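PDB 2XDH: cohesin from Archaeoglobus fulgidus, which is a cohesin module of a longer archaeal protein, outside any cellulosome, and probably serves protein-protein attachment by binding dockerin modules. Local coordinates for residues D17-V22 with Y86-V91; L37-V42 with Y61-N66. All blocks are in the same frame, centred on the assembly; numbering follows the deposited sequence. Where two conformers were deposited one is given.

Contact 1. Residues D17-V22 with Y86-V91; sequences DIQVPV and YVKFRV
Two antiparallel strands of the cohesin beta-sandwich pair here, with Ile-18 and Val-20 opposite Phe-89 and Val-87 as hydrogen-bonded pairs. Val-87 N reaches Val-20 O at 2.7 Å, and Val-20 N answers to Val-87 O at 2.9 Å. Ile-18 and Phe-89 exchange the other two backbone bonds. Ile-18 turns CG1 between its backbone N and carbonyl carbon (chi1 62°), which lays CG1 against Phe-89 CB at 3.5 Å. Val-20 CG2 meets the edge of the Phe-89 ring, in its plane, 3.8 Å from CD2. One face of that ring takes CG1 of Val-87 from its own strand. These apolar groups point into the sandwich core, where Phe-149 and Leu-125 of other strands touch Ile-18 and Val-20. The other side of the sheet carries Asp-17, Gln-19, Pro-21, Tyr-86, Lys-88 and Arg-90. There Pro-21 CB sits over the Tyr-86 ring in a CH-pi contact, 3.9 Å from the centroid. Gln-19 lies across the base of the same side chain, its NE2 3.5 Å from Tyr-86 CB. Asp-17 OD1 and Lys-88 NZ stay 4.3 Å apart, too far for a salt bridge.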
loop_
_atom_site.group_PDB
_atom_site.type_symbol
_atom_site.label_atom_id
_atom_site.label_comp_id
_atom_site.label_asym_id
_atom_site.label_seq_id
_atom_site.Cartn_x
_atom_site.Cartn_y
_atom_site.Cartn_z
ATOM N N ASP A 17 6.477 -21.090 34.652
ATOM C CA ASP A 17 6.930 -20.268 33.547
ATOM C C ASP A 17 5.734 -19.887 32.687
ATOM O O ASP A 17 4.771 -20.651 32.563
ATOM C CB ASP A 17 7.972 -21.006 32.713
ATOM C CG ASP A 17 9.168 -21.435 33.530
ATOM O OD1 ASP A 17 9.773 -22.473 33.195
ATOM O OD2 ASP A 17 9.499 -20.736 34.511
ATOM N N ILE A 18 5.789 -18.689 32.113
ATOM C CA ILE A 18 4.787 -18.250 31.155
ATOM C C ILE A 18 5.474 -17.749 29.898
ATOM O O ILE A 18 6.627 -17.319 29.933
ATOM C CB ILE A 18 3.921 -17.099 31.697
ATOM C CG1 ILE A 18 4.789 -15.873 31.989
ATOM C CG2 ILE A 18 3.158 -17.532 32.919
ATOM C CD1 ILE A 18 4.000 -14.634 32.345
ATOM N N GLN A 19 4.754 -17.800 28.786
ATOM C CA GLN A 19 5.264 -17.305 27.517
ATOM C C GLN A 19 4.352 -16.172 27.064
ATOM O O GLN A 19 3.177 -16.392 26.808
ATOM C CB GLN A 19 5.279 -18.435 26.487
ATOM C CG GLN A 19 6.125 -18.170 25.262
ATOM C CD GLN A 19 7.483 -18.841 25.334
ATOM O OE1 GLN A 19 7.716 -19.715 26.174
ATOM N NE2 GLN A 19 8.389 -18.438 24.449
ATOM N N VAL A 20 4.890 -14.959 27.000
ATOM C CA VAL A 20 4.103 -13.778 26.630
ATOM C C VAL A 20 4.595 -13.216 25.307
ATOM O O VAL A 20 5.755 -12.821 25.186
ATOM C CB VAL A 20 4.243 -12.663 27.671
ATOM C CG1 VAL A 20 3.474 -11.434 27.228
ATOM C CG2 VAL A 20 3.769 -13.152 29.059
ATOM N N PRO A 21 3.718 -13.191 24.302
ATOM C CA PRO A 21 4.121 -12.622 23.019
ATOM C C PRO A 21 3.958 -11.114 23.014
ATOM O O PRO A 21 3.120 -10.574 23.746
ATOM C CB PRO A 21 3.110 -13.230 22.048
ATOM C CG PRO A 21 1.842 -13.336 22.878
ATOM C CD PRO A 21 2.335 -13.716 24.274
ATOM N N VAL A 22 4.757 -10.445 22.186
ATOM C CA VAL A 22 4.462 -9.079 21.772
ATOM C C VAL A 22 4.169 -9.147 20.276
ATOM O O VAL A 22 4.988 -9.642 19.492
ATOM C CB VAL A 22 5.640 -8.150 22.060
ATOM C CG1 VAL A 22 5.441 -6.788 21.401
ATOM C CG2 VAL A 22 5.837 -8.018 23.581
ATOM N N TYR A 86 8.631 -13.425 21.690
ATOM C CA TYR A 86 7.976 -14.043 22.838
ATOM C C TYR A 86 8.930 -13.846 24.000
ATOM O O TYR A 86 10.147 -13.953 23.827
ATOM C CB TYR A 86 7.772 -15.555 22.602
ATOM C CG TYR A 86 6.549 -15.906 21.781
ATOM C CD1 TYR A 86 5.327 -16.172 22.403
ATOM C CD2 TYR A 86 6.606 -15.981 20.388
ATOM C CE1 TYR A 86 4.192 -16.496 21.665
ATOM C CE2 TYR A 86 5.465 -16.299 19.636
ATOM C CZ TYR A 86 4.264 -16.553 20.289
ATOM O OH TYR A 86 3.124 -16.866 19.577
ATOM N N VAL A 87 8.402 -13.537 25.175
ATOM C CA VAL A 87 9.247 -13.516 26.357
ATOM C C VAL A 87 8.872 -14.679 27.264
ATOM O O VAL A 87 7.709 -14.877 27.591
ATOM C CB VAL A 87 9.178 -12.164 27.121
ATOM C CG1 VAL A 87 10.117 -12.182 28.319
ATOM C CG2 VAL A 87 9.557 -11.016 26.192
ATOM N N LYS A 88 9.861 -15.479 27.640
ATOM C CA LYS A 88 9.618 -16.533 28.605
ATOM C C LYS A 88 9.907 -15.956 29.982
ATOM O O LYS A 88 11.033 -15.530 30.263
ATOM C CB LYS A 88 10.504 -17.753 28.326
ATOM C CG LYS A 88 10.165 -18.951 29.204
ATOM C CD LYS A 88 11.017 -20.164 28.861
ATOM C CE LYS A 88 10.422 -21.430 29.458
ATOM N NZ LYS A 88 8.993 -21.588 29.041
ATOM N N PHE A 89 8.882 -15.922 30.828
ATOM C CA PHE A 89 9.014 -15.398 32.178
ATOM C C PHE A 89 8.869 -16.533 33.167
ATOM O O PHE A 89 8.259 -17.558 32.871
ATOM C CB PHE A 89 7.901 -14.404 32.498
ATOM C CG PHE A 89 8.045 -13.059 31.837
ATOM C CD1 PHE A 89 9.061 -12.194 32.210
ATOM C CD2 PHE A 89 7.118 -12.638 30.887
ATOM C CE1 PHE A 89 9.168 -10.944 31.635
ATOM C CE2 PHE A 89 7.216 -11.407 30.304
ATOM C CZ PHE A 89 8.242 -10.543 30.671
ATOM N N ARG A 90 9.419 -16.336 34.355
ATOM C CA ARG A 90 9.150 -17.227 35.462
ATOM C C ARG A 90 8.465 -16.391 36.513
ATOM O O ARG A 90 8.895 -15.274 36.802
ATOM C CB ARG A 90 10.440 -17.816 36.018
ATOM C CG ARG A 90 10.271 -18.412 37.401
ATOM C CD ARG A 90 10.977 -19.740 37.504
ATOM N NE ARG A 90 10.986 -20.235 38.875
ATOM C CZ ARG A 90 11.699 -21.279 39.281
ATOM N NH1 ARG A 90 12.462 -21.934 38.416
ATOM N NH2 ARG A 90 11.647 -21.664 40.550
ATOM N N VAL A 91 7.382 -16.917 37.066
ATOM C CA VAL A 91 6.635 -16.193 38.082
ATOM C C VAL A 91 7.286 -16.416 39.443
ATOM O O VAL A 91 7.235 -17.513 39.997
ATOM C CB VAL A 91 5.163 -16.648 38.116
ATOM C CG1 VAL A 91 4.362 -15.817 39.115
ATOM C CG2 VAL A 91 4.556 -16.577 36.725
#

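Contact 2. Residues L37-V42 with Y61-N66; sequences LSYPNV and YQVEGN. Unlike the reference sequence in segment 61-66: Gln-62 (reference Asn).
Asn-66 ND2 gives a nearly straight hydrogen bond to Asn-41 OD1, 2.7 Å long with an angle of 171° at the hydrogen. The acceptor lies in the amide plane of Asn-66. The two amides are turned 60° apart, and the donor stands above the carbonyl plane of Asn-41, not on a lone pair. The backbone of Asn-66 is held as well: Tyr-39 N donates to Asn-66 O at 3.0 Å. The same oxygen lies 3.3 Å from Ser-38 CA, in a CA-H...O contact. At chi1 59° the Tyr-39 ring stands over its own backbone N and C, which brings it against Asn-66. Asn-66 CA then sits over one ring face, 4.0 Å from the centroid and displaced toward the rim, as a CH-pi contact. The phenol OH of Tyr-39 lies 2.7 Å from Gly-65 O, at best a weak hydrogen bond whose proton may go to another acceptor. Val-63 CG1 also touches this hydroxyl, 3.6 Å from OH. With an alanine here instead of Tyr-39, Asn-66 CA would probably lose the ring face it rests on, Gly-65 O would lose its hydroxyl neighbour, and a gap would be likely to open beside Val-63. Val-45 and Leu-125, from two other strands, also touch Tyr-39. Gly-65 and Asn-66 form the two-residue loop of a beta-hairpin, close to a type II' turn, which joins antiparallel strands 58-64 and 67-74 and packs against the end of strand 17-38 in the cohesin sandwich.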
loop_
_atom_site.group_PDB
_atom_site.type_symbol
_atom_site.label_atom_id
_atom_site.label_comp_id
_atom_site.label_asym_id
_atom_site.label_seq_id
_atom_site.Cartn_x
_atom_site.Cartn_y
_atom_site.Cartn_z
ATOM N N LEU A 37 10.055 -3.175 26.477
ATOM C CA LEU A 37 8.956 -3.799 27.220
ATOM C C LEU A 37 9.306 -3.792 28.688
ATOM O O LEU A 37 10.296 -4.398 29.093
ATOM C CB LEU A 37 8.762 -5.249 26.776
ATOM C CG LEU A 37 7.689 -6.019 27.555
ATOM C CD1 LEU A 37 6.304 -5.509 27.196
ATOM C CD2 LEU A 37 7.784 -7.512 27.263
ATOM N N SER A 38 8.518 -3.092 29.495
ATOM C CA SER A 38 8.757 -3.098 30.931
ATOM C C SER A 38 7.894 -4.179 31.556
ATOM O O SER A 38 6.777 -4.419 31.106
ATOM C CB SER A 38 8.439 -1.733 31.549
ATOM O OG SER A 38 9.342 -0.746 31.086
ATOM N N TYR A 39 8.413 -4.833 32.590
ATOM C CA TYR A 39 7.677 -5.903 33.248
ATOM C C TYR A 39 7.737 -5.785 34.771
ATOM O O TYR A 39 8.664 -5.188 35.310
ATOM C CB TYR A 39 8.224 -7.253 32.790
ATOM C CG TYR A 39 9.689 -7.437 33.075
ATOM C CD1 TYR A 39 10.116 -8.078 34.230
ATOM C CD2 TYR A 39 10.655 -6.973 32.189
ATOM C CE1 TYR A 39 11.467 -8.252 34.496
ATOM C CE2 TYR A 39 12.009 -7.142 32.447
ATOM C CZ TYR A 39 12.404 -7.782 33.607
ATOM O OH TYR A 39 13.743 -7.964 33.876
ATOM N N PRO A 40 6.740 -6.350 35.469
ATOM C CA PRO A 40 6.649 -6.239 36.935
ATOM C C PRO A 40 7.698 -7.046 37.702
ATOM O O PRO A 40 8.269 -7.997 37.164
ATOM C CB PRO A 40 5.249 -6.779 37.242
ATOM C CG PRO A 40 4.914 -7.668 36.077
ATOM C CD PRO A 40 5.582 -7.047 34.885
ATOM N N ASN A 41 7.922 -6.663 38.961
ATOM C CA ASN A 41 8.869 -7.342 39.849
ATOM C C ASN A 41 8.540 -8.804 40.099
ATOM O O ASN A 41 9.417 -9.595 40.435
ATOM C CB ASN A 41 8.938 -6.633 41.206
ATOM C CG ASN A 41 9.758 -5.369 41.158
ATOM O OD1 ASN A 41 10.704 -5.260 40.378
ATOM N ND2 ASN A 41 9.402 -4.401 41.994
ATOM N N VAL A 42 7.267 -9.163 39.953
ATOM C CA VAL A 42 6.844 -10.539 40.172
ATOM C C VAL A 42 7.276 -11.458 39.041
ATOM O O VAL A 42 7.151 -12.677 39.146
ATOM C CB VAL A 42 5.319 -10.653 40.373
ATOM C CG1 VAL A 42 4.911 -10.005 41.686
ATOM C CG2 VAL A 42 4.574 -10.033 39.203
ATOM N N TYR A 61 18.250 -8.292 21.658
ATOM C CA TYR A 61 17.553 -7.872 22.865
ATOM C C TYR A 61 18.539 -7.705 24.004
ATOM O O TYR A 61 19.605 -8.314 24.017
ATOM C CB TYR A 61 16.447 -8.852 23.257
ATOM C CG TYR A 61 16.957 -10.211 23.716
ATOM C CD1 TYR A 61 17.168 -10.482 25.065
ATOM C CD2 TYR A 61 17.218 -11.224 22.794
ATOM C CE1 TYR A 61 17.631 -11.733 25.488
ATOM C CE2 TYR A 61 17.682 -12.474 23.207
ATOM C CZ TYR A 61 17.888 -12.717 24.552
ATOM O OH TYR A 61 18.338 -13.951 24.942
ATOM N N GLN A 62 18.183 -6.864 24.958
ATOM C CA GLN A 62 19.025 -6.667 26.122
ATOM C C GLN A 62 18.127 -6.468 27.327
ATOM O O GLN A 62 17.237 -5.617 27.310
ATOM C CB GLN A 62 19.959 -5.470 25.916
ATOM C CG GLN A 62 20.563 -4.899 27.203
ATOM C CD GLN A 62 21.489 -5.873 27.913
ATOM O OE1 GLN A 62 22.071 -5.548 28.952
ATOM N NE2 GLN A 62 21.630 -7.073 27.360
ATOM N N VAL A 63 18.338 -7.278 28.359
ATOM C CA VAL A 63 17.526 -7.186 29.570
ATOM C C VAL A 63 18.285 -6.395 30.616
ATOM O O VAL A 63 19.359 -6.805 31.043
ATOM C CB VAL A 63 17.197 -8.573 30.140
ATOM C CG1 VAL A 63 16.397 -8.440 31.440
ATOM C CG2 VAL A 63 16.443 -9.412 29.118
ATOM N N GLU A 64 17.735 -5.256 31.019
ATOM C CA GLU A 64 18.371 -4.430 32.035
ATOM C C GLU A 64 17.347 -3.902 33.021
ATOM O O GLU A 64 16.451 -3.140 32.664
ATOM C CB GLU A 64 19.172 -3.285 31.403
ATOM C CG GLU A 64 18.395 -2.408 30.432
ATOM C CD GLU A 64 19.301 -1.470 29.647
ATOM O OE1 GLU A 64 20.510 -1.771 29.521
ATOM O OE2 GLU A 64 18.806 -0.431 29.161
ATOM N N GLY A 65 17.488 -4.317 34.272
ATOM C CA GLY A 65 16.516 -3.983 35.289
ATOM C C GLY A 65 15.183 -4.600 34.922
ATOM O O GLY A 65 15.109 -5.769 34.529
ATOM N N ASN A 66 14.127 -3.811 35.039
ATOM C CA ASN A 66 12.792 -4.286 34.710
ATOM C C ASN A 66 12.368 -3.922 33.295
ATOM O O ASN A 66 11.192 -3.696 33.033
ATOM C CB ASN A 66 11.778 -3.749 35.717
ATOM C CG ASN A 66 11.742 -4.569 36.995
ATOM O OD1 ASN A 66 12.461 -5.564 37.128
ATOM N ND2 ASN A 66 10.908 -4.155 37.944
#

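Contacts 1 and 2 share strand 17-38: contact 1 uses its beginning, and contact 2 its end and the loop that follows. Their centres lie about 12 Å apart. In sequence, both segments of contact 2 fall between the two of contact 1. The closest of their touches is aromatic. Phe-89 CE1 packs 3.8 Å from Tyr-39 CG, with the ring planes at about 50°. Beside it, Leu-37 CD2 lies 4.1 Å from Val-87 CG2 and 4.2 Å from Val-22 CG2. The apolar side of the contact 1 pair therefore continues under the hairpin turn of contact 2. Both contacts lie away from Asp-136, a residue seen to bind magnesium in this protein, though no magnesium is bound to this chain here.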